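Local coordinates for protein endoglucanase E-5 (Thermobifida fusca, PDB 2CKS) that hydrolyses internal beta-1,4-glucosidic bonds in cellulose, lichenin and cereal beta-D-glucans through its family 5 glycoside hydrolase catalytic domain, at residues E220-F225 with R258-T263; N216-A221 with D249-L254; G70-P75 with L112-T117; L62-Q67 with D80-L85. One frame throughout, in Å; residues are numbered along the deposited sequence. Where two conformers were deposited one is given.

Contact 1. Residues E220-F225 with R258-T263; sequences EASELF and RKIGWT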
loop_
_atom_site.group_PDB
_atom_site.type_symbol
_atom_site.label_atom_id
_atom_site.label_comp_id
_atom_site.label_asym_id
_atom_site.label_seq_id
_atom_site.Cartn_x
_atom_site.Cartn_y
_atom_site.Cartn_z
ATOM N N GLU A 220 -14.000 -12.706 -4.182
ATOM C CA GLU A 220 -15.050 -12.773 -3.171
ATOM C C GLU A 220 -15.145 -11.475 -2.364
ATOM O O GLU A 220 -16.222 -10.930 -2.177
ATOM C CB GLU A 220 -14.782 -13.956 -2.238
ATOM C CG GLU A 220 -15.849 -14.180 -1.186
ATOM C CD GLU A 220 -15.515 -15.297 -0.215
ATOM O OE1 GLU A 220 -14.412 -15.896 -0.312
ATOM O OE2 GLU A 220 -16.372 -15.577 0.654
ATOM N N ALA A 221 -14.002 -10.968 -1.920
ATOM C CA ALA A 221 -13.972 -9.779 -1.084
ATOM C C ALA A 221 -14.519 -8.583 -1.841
ATOM O O ALA A 221 -15.239 -7.761 -1.274
ATOM C CB ALA A 221 -12.546 -9.503 -0.635
ATOM N N SER A 222 -14.183 -8.495 -3.124
ATOM C CA SER A 222 -14.544 -7.331 -3.923
ATOM C C SER A 222 -16.062 -7.236 -4.143
ATOM O O SER A 222 -16.566 -6.164 -4.463
ATOM C CB SER A 222 -13.781 -7.326 -5.250
ATOM O OG SER A 222 -14.270 -8.317 -6.128
ATOM N N GLU A 223 -16.785 -8.346 -3.958
ATOM C CA GLU A 223 -18.260 -8.316 -3.941
ATOM C C GLU A 223 -18.838 -7.627 -2.701
ATOM O O GLU A 223 -19.957 -7.126 -2.744
ATOM C CB GLU A 223 -18.860 -9.726 -3.960
ATOM C CG GLU A 223 -18.451 -10.609 -5.113
ATOM C CD GLU A 223 -18.950 -10.119 -6.458
ATOM O OE1 GLU A 223 -20.032 -9.483 -6.544
ATOM O OE2 GLU A 223 -18.250 -10.393 -7.451
ATOM N N LEU A 224 -18.087 -7.638 -1.597
ATOM C CA LEU A 224 -18.612 -7.310 -0.264
ATOM C C LEU A 224 -18.185 -5.945 0.281
ATOM O O LEU A 224 -18.911 -5.333 1.051
ATOM C CB LEU A 224 -18.174 -8.381 0.742
ATOM C CG LEU A 224 -18.423 -9.847 0.354
ATOM C CD1 LEU A 224 -17.639 -10.804 1.217
ATOM C CD2 LEU A 224 -19.899 -10.155 0.426
ATOM N N PHE A 225 -16.989 -5.504 -0.087
ATOM C CA PHE A 225 -16.418 -4.272 0.466
ATOM C C PHE A 225 -15.257 -3.811 -0.412
ATOM O O PHE A 225 -14.789 -4.581 -1.248
ATOM C CB PHE A 225 -15.955 -4.473 1.914
ATOM C CG PHE A 225 -15.168 -5.735 2.142
ATOM C CD1 PHE A 225 -13.832 -5.822 1.782
ATOM C CD2 PHE A 225 -15.766 -6.839 2.754
ATOM C CE1 PHE A 225 -13.106 -6.986 2.006
ATOM C CE2 PHE A 225 -15.051 -8.004 2.970
ATOM C CZ PHE A 225 -13.714 -8.076 2.608
ATOM N N ARG A 258 -12.298 -5.363 -11.806
ATOM C CA ARG A 258 -12.998 -4.939 -10.597
ATOM C C ARG A 258 -12.548 -3.562 -10.112
ATOM O O ARG A 258 -13.017 -3.080 -9.074
ATOM C CB ARG A 258 -12.773 -5.966 -9.496
ATOM C CG ARG A 258 -13.221 -7.375 -9.859
ATOM C CD ARG A 258 -14.705 -7.509 -9.956
ATOM N NE ARG A 258 -15.096 -8.866 -10.315
ATOM C CZ ARG A 258 -15.522 -9.780 -9.454
ATOM N NH1 ARG A 258 -15.636 -9.506 -8.157
ATOM N NH2 ARG A 258 -15.866 -10.981 -9.899
ATOM N N LYS A 259 -11.652 -2.938 -10.878
ATOM C CA LYS A 259 -11.058 -1.645 -10.551
ATOM C C LYS A 259 -10.469 -1.612 -9.136
ATOM O O LYS A 259 -10.627 -0.640 -8.394
ATOM C CB LYS A 259 -12.052 -0.514 -10.812
ATOM C CG LYS A 259 -12.477 -0.443 -12.289
ATOM C CD LYS A 259 -12.796 0.969 -12.744
ATOM C CE LYS A 259 -12.742 1.114 -14.273
ATOM N NZ LYS A 259 -11.388 1.521 -14.775
ATOM N N ILE A 260 -9.775 -2.690 -8.794
ATOM C CA ILE A 260 -9.058 -2.805 -7.529
ATOM C C ILE A 260 -7.665 -2.201 -7.690
ATOM O O ILE A 260 -6.859 -2.678 -8.495
ATOM C CB ILE A 260 -8.941 -4.270 -7.117
ATOM C CG1 ILE A 260 -10.335 -4.856 -6.833
ATOM C CG2 ILE A 260 -8.044 -4.414 -5.885
ATOM C CD1 ILE A 260 -10.358 -6.372 -6.806
ATOM N N GLY A 261 -7.387 -1.149 -6.927
ATOM C CA GLY A 261 -6.093 -0.494 -6.998
ATOM C C GLY A 261 -4.996 -1.357 -6.404
ATOM O O GLY A 261 -5.259 -2.270 -5.610
ATOM N N TRP A 262 -3.761 -1.078 -6.806
ATOM C CA TRP A 262 -2.612 -1.802 -6.299
ATOM C C TRP A 262 -1.322 -1.001 -6.296
ATOM O O TRP A 262 -1.134 -0.078 -7.092
ATOM C CB TRP A 262 -2.388 -3.098 -7.086
ATOM C CG TRP A 262 -2.355 -3.041 -8.621
ATOM C CD1 TRP A 262 -3.368 -3.400 -9.461
ATOM C CD2 TRP A 262 -1.237 -2.715 -9.473
ATOM N NE1 TRP A 262 -2.967 -3.304 -10.773
ATOM C CE2 TRP A 262 -1.663 -2.889 -10.813
ATOM C CE3 TRP A 262 0.068 -2.256 -9.242
ATOM C CZ2 TRP A 262 -0.832 -2.633 -11.907
ATOM C CZ3 TRP A 262 0.900 -2.028 -10.337
ATOM C CH2 TRP A 262 0.444 -2.215 -11.646
ATOM N N THR A 263 -0.440 -1.384 -5.376
ATOM C CA THR A 263 0.930 -0.890 -5.323
ATOM C C THR A 263 1.860 -2.083 -5.172
ATOM O O THR A 263 1.782 -2.806 -4.177
ATOM C CB THR A 263 1.133 0.120 -4.147
ATOM O OG1 THR A 263 0.486 -0.343 -2.950
ATOM C CG2 THR A 263 0.490 1.447 -4.455
#
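Arg258 reaches from the end of helix 245-258 to Ser222 and Glu223 in the last turn of helix 212-224, tying together two neighbouring outer helices of the (beta/alpha)8 (TIM) barrel. Right behind Arg258 the chain turns through a Schellman motif, with Lys259 at positive phi, and runs on into strand 262-265. Arg258 CG stands beside its backbone N, and the bend of the chain at chi2 (-70°) carries the guanidinium over to the neighbouring helix. There NH1 does the work: it forms a salt bridge of 2.8 Å to Glu223 OE2, the carboxylate and guanidinium planes lying 77° apart, so the two groups do not meet flat in a two-pronged pairing. Glu223, bent at chi2, folds its acid back to reach this nitrogen. NH1 also gives Ser222 OG a weak hydrogen bond, with an N-H...O angle of 122°, while the same hydroxyl is hydrogen-bonded to Arg219 O one turn back. With an alanine at Arg258, the Glu223 carboxylate would probably lose its positive mate and the two helix ends their polar tie. Deeper in, below the polar groups, Ile260 CD1 rests against Ser222 CB at 3.9 Å.

Contact 2. Residues N216-A221 with D249-L254; sequences NALREA and DRYIDL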
loop_
_atom_site.group_PDB
_atom_site.type_symbol
_atom_site.label_atom_id
_atom_site.label_comp_id
_atom_site.label_asym_id
_atom_site.label_seq_id
_atom_site.Cartn_x
_atom_site.Cartn_y
_atom_site.Cartn_z
ATOM N N ASN A 216 -9.330 -16.338 -5.717
ATOM C CA ASN A 216 -10.752 -16.474 -5.404
ATOM C C ASN A 216 -11.196 -15.593 -4.235
ATOM O O ASN A 216 -12.267 -14.979 -4.289
ATOM C CB ASN A 216 -11.111 -17.939 -5.113
ATOM C CG ASN A 216 -11.097 -18.815 -6.367
ATOM O OD1 ASN A 216 -11.133 -18.320 -7.479
ATOM N ND2 ASN A 216 -11.043 -20.124 -6.175
ATOM N N ALA A 217 -10.375 -15.523 -3.190
ATOM C CA ALA A 217 -10.685 -14.703 -2.021
ATOM C C ALA A 217 -10.735 -13.225 -2.374
ATOM O O ALA A 217 -11.555 -12.491 -1.839
ATOM C CB ALA A 217 -9.676 -14.951 -0.908
ATOM N N LEU A 218 -9.854 -12.784 -3.264
ATOM C CA LEU A 218 -9.864 -11.397 -3.712
ATOM C C LEU A 218 -11.147 -11.077 -4.491
ATOM O O LEU A 218 -11.764 -10.036 -4.276
ATOM C CB LEU A 218 -8.622 -11.109 -4.552
ATOM C CG LEU A 218 -8.483 -9.694 -5.106
ATOM C CD1 LEU A 218 -8.522 -8.661 -3.988
ATOM C CD2 LEU A 218 -7.191 -9.599 -5.879
ATOM N N ARG A 219 -11.541 -11.979 -5.385
ATOM C CA ARG A 219 -12.806 -11.852 -6.110
ATOM C C ARG A 219 -13.987 -11.786 -5.139
ATOM O O ARG A 219 -14.851 -10.912 -5.247
ATOM C CB ARG A 219 -13.001 -13.042 -7.058
ATOM C CG ARG A 219 -13.050 -12.680 -8.515
ATOM C CD ARG A 219 -13.474 -13.819 -9.438
ATOM N NE ARG A 219 -12.348 -14.412 -10.177
ATOM C CZ ARG A 219 -11.758 -15.567 -9.887
ATOM N NH1 ARG A 219 -12.162 -16.300 -8.869
ATOM N NH2 ARG A 219 -10.745 -16.005 -10.629
ATOM N N GLU A 220 -14.000 -12.706 -4.182
ATOM C CA GLU A 220 -15.050 -12.773 -3.171
ATOM C C GLU A 220 -15.145 -11.475 -2.364
ATOM O O GLU A 220 -16.222 -10.930 -2.177
ATOM C CB GLU A 220 -14.782 -13.956 -2.238
ATOM C CG GLU A 220 -15.849 -14.180 -1.186
ATOM C CD GLU A 220 -15.515 -15.297 -0.215
ATOM O OE1 GLU A 220 -14.412 -15.896 -0.312
ATOM O OE2 GLU A 220 -16.372 -15.577 0.654
ATOM N N ALA A 221 -14.002 -10.968 -1.920
ATOM C CA ALA A 221 -13.972 -9.779 -1.084
ATOM C C ALA A 221 -14.519 -8.583 -1.841
ATOM O O ALA A 221 -15.239 -7.761 -1.274
ATOM C CB ALA A 221 -12.546 -9.503 -0.635
ATOM N N ASP A 249 -0.494 -12.213 -13.953
ATOM C CA ASP A 249 -1.360 -11.602 -14.963
ATOM C C ASP A 249 -2.844 -11.912 -14.691
ATOM O O ASP A 249 -3.712 -11.109 -15.014
ATOM C CB ASP A 249 -0.988 -12.097 -16.372
ATOM C CG ASP A 249 0.272 -11.451 -16.928
ATOM O OD1 ASP A 249 0.747 -10.431 -16.379
ATOM O OD2 ASP A 249 0.862 -11.905 -17.936
ATOM N N ARG A 250 -3.139 -13.074 -14.110
ATOM C CA ARG A 250 -4.508 -13.386 -13.713
ATOM C C ARG A 250 -4.994 -12.425 -12.636
ATOM O O ARG A 250 -6.114 -11.942 -12.703
ATOM C CB ARG A 250 -4.636 -14.835 -13.237
ATOM C CG ARG A 250 -4.331 -15.851 -14.324
ATOM C CD ARG A 250 -4.288 -17.271 -13.835
ATOM N NE ARG A 250 -5.578 -17.688 -13.290
ATOM C CZ ARG A 250 -5.771 -18.792 -12.583
ATOM N NH1 ARG A 250 -4.764 -19.625 -12.323
ATOM N NH2 ARG A 250 -6.986 -19.072 -12.135
ATOM N N TYR A 251 -4.141 -12.138 -11.660
ATOM C CA TYR A 251 -4.457 -11.142 -10.640
ATOM C C TYR A 251 -4.634 -9.753 -11.267
ATOM O O TYR A 251 -5.558 -9.020 -10.921
ATOM C CB TYR A 251 -3.347 -11.074 -9.592
ATOM C CG TYR A 251 -3.348 -12.167 -8.552
ATOM C CD1 TYR A 251 -4.162 -12.083 -7.426
ATOM C CD2 TYR A 251 -2.504 -13.261 -8.668
ATOM C CE1 TYR A 251 -4.138 -13.055 -6.448
ATOM C CE2 TYR A 251 -2.477 -14.250 -7.692
ATOM C CZ TYR A 251 -3.305 -14.143 -6.589
ATOM O OH TYR A 251 -3.274 -15.113 -5.616
ATOM N N ILE A 252 -3.744 -9.389 -12.185
ATOM C CA ILE A 252 -3.810 -8.080 -12.832
ATOM C C ILE A 252 -5.107 -7.923 -13.606
ATOM O O ILE A 252 -5.736 -6.874 -13.555
ATOM C CB ILE A 252 -2.590 -7.853 -13.759
ATOM C CG1 ILE A 252 -1.330 -7.653 -12.915
ATOM C CG2 ILE A 252 -2.818 -6.672 -14.704
ATOM C CD1 ILE A 252 -1.201 -6.272 -12.306
ATOM N N ASP A 253 -5.511 -8.969 -14.311
ATOM C CA ASP A 253 -6.741 -8.912 -15.095
ATOM C C ASP A 253 -7.968 -8.819 -14.189
ATOM O O ASP A 253 -8.899 -8.088 -14.501
ATOM C CB ASP A 253 -6.836 -10.102 -16.046
ATOM C CG ASP A 253 -5.793 -10.039 -17.151
ATOM O OD1 ASP A 253 -5.561 -11.074 -17.800
ATOM O OD2 ASP A 253 -5.145 -9.002 -17.433
ATOM N N LEU A 254 -7.949 -9.533 -13.068
ATOM C CA LEU A 254 -9.049 -9.478 -12.115
ATOM C C LEU A 254 -9.139 -8.082 -11.508
ATOM O O LEU A 254 -10.215 -7.495 -11.436
ATOM C CB LEU A 254 -8.875 -10.519 -11.014
ATOM C CG LEU A 254 -10.053 -10.705 -10.049
ATOM C CD1 LEU A 254 -9.901 -9.842 -8.801
ATOM C CD2 LEU A 254 -11.409 -10.448 -10.731
#
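Helix 216-221 and helix 249-254 run side by side in the same direction, their axes 7° apart and 11.0 Å from each other at the closest, with the CA atoms of Arg219 and Leu254 at 7.5 Å. Near-parallel neighbours of this kind are what the outer layer of a TIM barrel consists of. Leu218, its CG anti to the backbone N (chi1 180°), reaches across to helix 249-254, where CD2 meets the edge of the Tyr251 ring at CD1, 4.2 Å away. Leu254 comes the other way, sliding past Leu218, and in the conformer given its CD1 lies 4.0 Å from Leu218 CG. The ring of Tyr251 is fixed from outside the pair: it stacks on Phe205, and its hydroxyl is hydrogen-bonded to His210 O. On the outer side the aliphatic part of Arg219 crosses Leu254, but both residues were modelled in two conformers, and the 3.5 Å between Arg219 CG and Leu254 CD2 belongs to one of them. In that conformer Arg219 NH1 turns back along its own helix to Asn216 OD1, which lies in the guanidinium plane at 2.7 Å. Arg250, whose NH2 lies 5.1 Å from Arg219 NH2, forms a salt bridge with Asp212. No hydrogen bond crosses between the two segments, so the inner seam is held by apolar contact, while the charged groups along its solvent side find partners on helix 212-224.

Contact 3. Residues G70-P75 with L112-T117; sequences GYETNP and LDRAKT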
loop_
_atom_site.group_PDB
_atom_site.type_symbol
_atom_site.label_atom_id
_atom_site.label_comp_id
_atom_site.label_asym_id
_atom_site.label_seq_id
_atom_site.Cartn_x
_atom_site.Cartn_y
_atom_site.Cartn_z
ATOM N N GLY A 70 13.156 0.862 12.353
ATOM C CA GLY A 70 12.285 1.875 11.802
ATOM C C GLY A 70 11.895 2.949 12.800
ATOM O O GLY A 70 12.696 3.382 13.619
ATOM N N TYR A 71 10.639 3.381 12.717
ATOM C CA TYR A 71 10.124 4.534 13.439
ATOM C C TYR A 71 10.519 4.590 14.911
ATOM O O TYR A 71 10.901 5.655 15.392
ATOM C CB TYR A 71 8.600 4.569 13.281
ATOM C CG TYR A 71 7.870 5.639 14.061
ATOM C CD1 TYR A 71 7.532 6.852 13.480
ATOM C CD2 TYR A 71 7.497 5.420 15.382
ATOM C CE1 TYR A 71 6.840 7.836 14.209
ATOM C CE2 TYR A 71 6.817 6.387 16.109
ATOM C CZ TYR A 71 6.484 7.577 15.523
ATOM O OH TYR A 71 5.806 8.521 16.272
ATOM N N GLU A 72 10.438 3.466 15.613
ATOM C CA GLU A 72 10.694 3.455 17.055
ATOM C C GLU A 72 12.084 3.953 17.424
ATOM O O GLU A 72 12.289 4.439 18.540
ATOM C CB GLU A 72 10.453 2.062 17.646
ATOM C CG GLU A 72 11.558 1.057 17.373
ATOM C CD GLU A 72 11.252 -0.326 17.918
ATOM O OE1 GLU A 72 10.273 -0.480 18.700
ATOM O OE2 GLU A 72 11.999 -1.266 17.553
ATOM N N THR A 73 13.040 3.821 16.508
ATOM C CA THR A 73 14.418 4.263 16.750
ATOM C C THR A 73 14.609 5.780 16.662
ATOM O O THR A 73 15.588 6.301 17.197
ATOM C CB THR A 73 15.433 3.575 15.788
ATOM O OG1 THR A 73 15.184 3.968 14.435
ATOM C CG2 THR A 73 15.279 2.075 15.780
ATOM N N ASN A 74 13.704 6.482 15.977
ATOM C CA ASN A 74 13.785 7.940 15.836
ATOM C C ASN A 74 12.447 8.514 15.369
ATOM O O ASN A 74 12.327 8.959 14.227
ATOM C CB ASN A 74 14.889 8.307 14.843
ATOM C CG ASN A 74 15.121 9.799 14.728
ATOM O OD1 ASN A 74 14.566 10.596 15.488
ATOM N ND2 ASN A 74 15.941 10.186 13.754
ATOM N N PRO A 75 11.437 8.511 16.234
ATOM C CA PRO A 75 10.110 8.983 15.816
ATOM C C PRO A 75 10.113 10.347 15.122
ATOM O O PRO A 75 9.481 10.509 14.089
ATOM C CB PRO A 75 9.326 9.022 17.126
ATOM C CG PRO A 75 9.966 7.959 17.950
ATOM C CD PRO A 75 11.429 8.024 17.625
ATOM N N LEU A 112 -0.033 0.694 18.948
ATOM C CA LEU A 112 -1.189 1.594 18.950
ATOM C C LEU A 112 -0.867 2.994 19.469
ATOM O O LEU A 112 -1.255 3.982 18.858
ATOM C CB LEU A 112 -2.332 1.001 19.784
ATOM C CG LEU A 112 -3.538 1.937 19.961
ATOM C CD1 LEU A 112 -4.167 2.265 18.626
ATOM C CD2 LEU A 112 -4.559 1.323 20.896
ATOM N N ASP A 113 -0.192 3.081 20.609
ATOM C CA ASP A 113 0.120 4.375 21.216
ATOM C C ASP A 113 0.957 5.226 20.259
ATOM O O ASP A 113 0.654 6.403 20.050
ATOM C CB ASP A 113 0.840 4.185 22.557
ATOM C CG ASP A 113 0.892 5.454 23.393
ATOM O OD1 ASP A 113 -0.093 6.221 23.401
ATOM O OD2 ASP A 113 1.889 5.754 24.090
ATOM N N ARG A 114 1.974 4.613 19.645
ATOM C CA ARG A 114 2.789 5.273 18.623
ATOM C C ARG A 114 1.963 5.669 17.412
ATOM O O ARG A 114 2.163 6.743 16.853
ATOM C CB ARG A 114 3.906 4.351 18.128
ATOM C CG ARG A 114 5.140 4.359 18.968
ATOM C CD ARG A 114 6.210 3.450 18.411
ATOM N NE ARG A 114 5.926 2.064 18.758
ATOM C CZ ARG A 114 6.384 1.454 19.836
ATOM N NH1 ARG A 114 7.163 2.108 20.692
ATOM N NH2 ARG A 114 6.051 0.189 20.069
ATOM N N ALA A 115 1.069 4.784 16.988
ATOM C CA ALA A 115 0.262 5.014 15.791
ATOM C C ALA A 115 -0.637 6.228 15.973
ATOM O O ALA A 115 -0.781 7.049 15.068
ATOM C CB ALA A 115 -0.570 3.786 15.459
ATOM N N LYS A 116 -1.213 6.367 17.160
ATOM C CA LYS A 116 -2.069 7.510 17.442
ATOM C C LYS A 116 -1.258 8.798 17.375
ATOM O O LYS A 116 -1.715 9.783 16.827
ATOM C CB LYS A 116 -2.725 7.391 18.817
ATOM C CG LYS A 116 -3.778 6.326 18.926
ATOM C CD LYS A 116 -4.438 6.398 20.302
ATOM C CE LYS A 116 -5.567 5.413 20.450
ATOM N NZ LYS A 116 -6.196 5.551 21.801
ATOM N N THR A 117 -0.051 8.790 17.931
ATOM C CA THR A 117 0.808 9.966 17.898
ATOM C C THR A 117 1.204 10.337 16.472
ATOM O O THR A 117 1.104 11.491 16.068
ATOM C CB THR A 117 2.044 9.715 18.748
ATOM O OG1 THR A 117 1.634 9.574 20.110
ATOM C CG2 THR A 117 2.995 10.914 18.753
#
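A short 3-10 turn, 71-73, faces the first turns of helix 112-126, with the CA atoms of Glu72 and Arg114 8.3 Å apart. Tyr71 leads the contact: its CG is anti to the backbone N (chi1 175°), which sends the ring out toward the helix. The ring presents its edge to Arg114, CE2 lying 3.8 Å from Arg114 CD, and the two side chains pass in opposite directions. Ring and guanidinium planes are 65° apart, and it is the methylene part of the arginine that touches. Over one face of the ring sits Pro75 CA, 3.8 Å above the plane, and Trp100 meets Tyr71 edge-to-face. The arginine chain bends at chi3 (-79°), and its NH2 is hydrogen-bonded to Asn111 OD1. Glu72 OE1 hovers over one guanidinium face, 4.5 Å from Arg114 NH2, and takes its hydrogen bond from Gln67 NE2. A serine in place of Tyr71 would probably open a gap between Pro75 and Arg114 and take away one of the apolar surfaces that the arginine methylenes rest on. The loop leading into helix 75-90 thus meets helix 112-126 mainly through ring and methylene carbons, and the Glu72 charge probably adds no more than a diffuse attraction.

Contact 4. Residues L62-Q67 with D80-L85; sequences LSMYIQ and DRMHQL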
loop_
_atom_site.group_PDB
_atom_site.type_symbol
_atom_site.label_atom_id
_atom_site.label_comp_id
_atom_site.label_asym_id
_atom_site.label_seq_id
_atom_site.Cartn_x
_atom_site.Cartn_y
_atom_site.Cartn_z
ATOM N N LEU A 62 4.151 4.790 0.851
ATOM C CA LEU A 62 5.331 5.083 1.648
ATOM C C LEU A 62 5.383 4.148 2.852
ATOM O O LEU A 62 4.632 4.315 3.812
ATOM C CB LEU A 62 5.289 6.544 2.101
ATOM C CG LEU A 62 5.138 7.577 0.981
ATOM C CD1 LEU A 62 4.932 8.966 1.571
ATOM C CD2 LEU A 62 6.332 7.561 0.052
ATOM N N SER A 63 6.258 3.149 2.793
ATOM C CA SER A 63 6.277 2.083 3.774
ATOM C C SER A 63 7.254 2.416 4.883
ATOM O O SER A 63 8.462 2.457 4.667
ATOM C CB SER A 63 6.636 0.749 3.120
ATOM O OG SER A 63 5.611 0.355 2.217
ATOM N N MET A 64 6.713 2.676 6.059
ATOM C CA MET A 64 7.511 2.995 7.231
ATOM C C MET A 64 7.382 1.883 8.263
ATOM O O MET A 64 6.374 1.780 8.962
ATOM C CB MET A 64 7.050 4.316 7.839
ATOM C CG MET A 64 7.888 4.779 9.041
ATOM S SD MET A 64 7.294 6.322 9.721
ATOM C CE MET A 64 5.813 5.743 10.570
ATOM N N TYR A 65 8.402 1.037 8.345
ATOM C CA TYR A 65 8.487 0.043 9.400
ATOM C C TYR A 65 8.576 0.752 10.745
ATOM O O TYR A 65 9.061 1.875 10.837
ATOM C CB TYR A 65 9.725 -0.823 9.246
ATOM C CG TYR A 65 9.687 -1.898 8.191
ATOM C CD1 TYR A 65 9.649 -1.581 6.842
ATOM C CD2 TYR A 65 9.741 -3.238 8.548
ATOM C CE1 TYR A 65 9.660 -2.561 5.872
ATOM C CE2 TYR A 65 9.747 -4.234 7.580
ATOM C CZ TYR A 65 9.709 -3.883 6.247
ATOM O OH TYR A 65 9.713 -4.856 5.271
ATOM N N ILE A 66 8.084 0.087 11.782
ATOM C CA ILE A 66 8.081 0.644 13.131
ATOM C C ILE A 66 9.198 -0.005 13.946
ATOM O O ILE A 66 10.030 0.686 14.523
ATOM C CB ILE A 66 6.693 0.442 13.794
ATOM C CG1 ILE A 66 5.555 0.775 12.811
ATOM C CG2 ILE A 66 6.606 1.272 15.078
ATOM C CD1 ILE A 66 5.600 2.150 12.225
ATOM N N GLN A 67 9.203 -1.330 13.961
ATOM C CA GLN A 67 10.326 -2.107 14.457
ATOM C C GLN A 67 11.338 -2.278 13.313
ATOM O O GLN A 67 11.291 -1.531 12.340
ATOM C CB GLN A 67 9.823 -3.433 15.031
ATOM C CG GLN A 67 9.188 -3.271 16.414
ATOM C CD GLN A 67 7.850 -2.538 16.402
ATOM O OE1 GLN A 67 6.934 -2.919 15.673
ATOM N NE2 GLN A 67 7.737 -1.497 17.219
ATOM N N ASP A 80 9.421 13.399 10.163
ATOM C CA ASP A 80 9.804 14.513 9.308
ATOM C C ASP A 80 10.084 14.037 7.887
ATOM O O ASP A 80 9.729 14.707 6.927
ATOM C CB ASP A 80 11.014 15.263 9.872
ATOM C CG ASP A 80 10.651 16.169 11.032
ATOM O OD1 ASP A 80 9.464 16.555 11.158
ATOM O OD2 ASP A 80 11.500 16.550 11.865
ATOM N N ARG A 81 10.696 12.867 7.744
ATOM C CA ARG A 81 10.933 12.331 6.411
ATOM C C ARG A 81 9.619 11.953 5.711
ATOM O O ARG A 81 9.475 12.135 4.498
ATOM C CB ARG A 81 11.889 11.151 6.475
ATOM C CG ARG A 81 12.161 10.472 5.150
ATOM C CD ARG A 81 12.674 11.404 4.056
ATOM N NE ARG A 81 13.253 10.615 2.977
ATOM C CZ ARG A 81 13.468 11.042 1.743
ATOM N NH1 ARG A 81 13.144 12.273 1.367
ATOM N NH2 ARG A 81 14.008 10.212 0.863
ATOM N N MET A 82 8.669 11.428 6.474
ATOM C CA MET A 82 7.370 11.089 5.916
ATOM C C MET A 82 6.647 12.343 5.423
ATOM O O MET A 82 6.091 12.338 4.335
ATOM C CB MET A 82 6.528 10.310 6.923
ATOM C CG MET A 82 7.029 8.885 7.169
ATOM S SD MET A 82 6.935 7.774 5.751
ATOM C CE MET A 82 5.211 7.323 5.797
ATOM N N HIS A 83 6.684 13.428 6.194
ATOM C CA HIS A 83 6.121 14.695 5.740
ATOM C C HIS A 83 6.764 15.110 4.421
ATOM O O HIS A 83 6.084 15.534 3.496
ATOM C CB HIS A 83 6.393 15.806 6.749
ATOM C CG HIS A 83 5.567 15.744 7.996
ATOM N ND1 HIS A 83 4.199 15.548 7.996
ATOM C CD2 HIS A 83 5.922 15.917 9.291
ATOM C CE1 HIS A 83 3.754 15.588 9.240
ATOM N NE2 HIS A 83 4.781 15.811 10.044
ATOM N N GLN A 84 8.091 15.022 4.353
ATOM C CA GLN A 84 8.813 15.400 3.156
ATOM C C GLN A 84 8.395 14.546 1.967
ATOM O O GLN A 84 8.170 15.068 0.887
ATOM C CB GLN A 84 10.311 15.278 3.393
ATOM C CG GLN A 84 11.166 15.788 2.271
ATOM C CD GLN A 84 12.619 15.756 2.662
ATOM O OE1 GLN A 84 13.144 14.697 3.007
ATOM N NE2 GLN A 84 13.262 16.918 2.670
ATOM N N LEU A 85 8.255 13.238 2.176
ATOM C CA LEU A 85 7.894 12.345 1.084
ATOM C C LEU A 85 6.443 12.551 0.643
ATOM O O LEU A 85 6.133 12.443 -0.528
ATOM C CB LEU A 85 8.142 10.890 1.468
ATOM C CG LEU A 85 9.620 10.472 1.553
ATOM C CD1 LEU A 85 9.730 9.144 2.301
ATOM C CD2 LEU A 85 10.242 10.375 0.179
#
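Strand 59-65 and helix 75-90 are the first two elements of a beta-alpha-beta crossover in the TIM barrel, and here the strand's outward-facing side chains meet the helix that returns over it. Strand 62-65 and helix 80-85 run antiparallel, at 174°, their axes 10.3 Å apart at the closest. Leu62 and Met64, alternate residues of the strand, both point at the helix, whereas Ser63 between them points away and hydrogen-bonds Asp99 and Ser32. Leu62 CD1 packs 3.7 Å from Leu85 CB, the two leucines meeting at a slant. Met82 lies between Leu62 and Met64. Its chain, bent at chi2 (-65°) and again at chi3, curls so that CE comes to Leu62 CB at 3.8 Å while CG lies 3.6 Å from Met64 SD. Met82 was modelled in two conformers, so these two distances describe one of them. Met64 stays extended through chi2 (-179°), which carries its sulfur out as far as Met82 CG. On the flank of the helix, Leu85 CD2 sits 3.6 Å above the centre of the Arg81 guanidinium, a group kept in place by NH1 to Gln84 OE1 (2.9 Å) and a salt bridge to Asp40. The sulfurs and methyls form one buried seam, continued by strand 95-101, whose Val96 and Trp100 touch Leu62 and Met64 and whose Val98 touches Met82. Ile36 of helix 36-39 also meets Met82, and Phe118 of helix 112-126 closes against Met64.

Overall arrangement
The four contacts sit in two groups across the TIM barrel. Contacts 4 and 3 come first along the chain, their segments alternating, with centres about 10 Å apart; contacts 2 and 1 follow, with centres about 8 Å apart and helix 212-224 in common. Within each group there is direct touch: Tyr71 N and Glu72 N probably bond to Tyr65 O and Ile66 O, and Ile260 packs on Leu254 and Leu218. Between the groups, contacts 1 and 3 lie about 30 Å apart, centre to centre, on opposite sides of the chain's centre. Contacts 1 and 4 both reach the same eight-stranded barrel, so helices on opposite sides are fitted around the one sheet that carries the probable nucleophile Glu231.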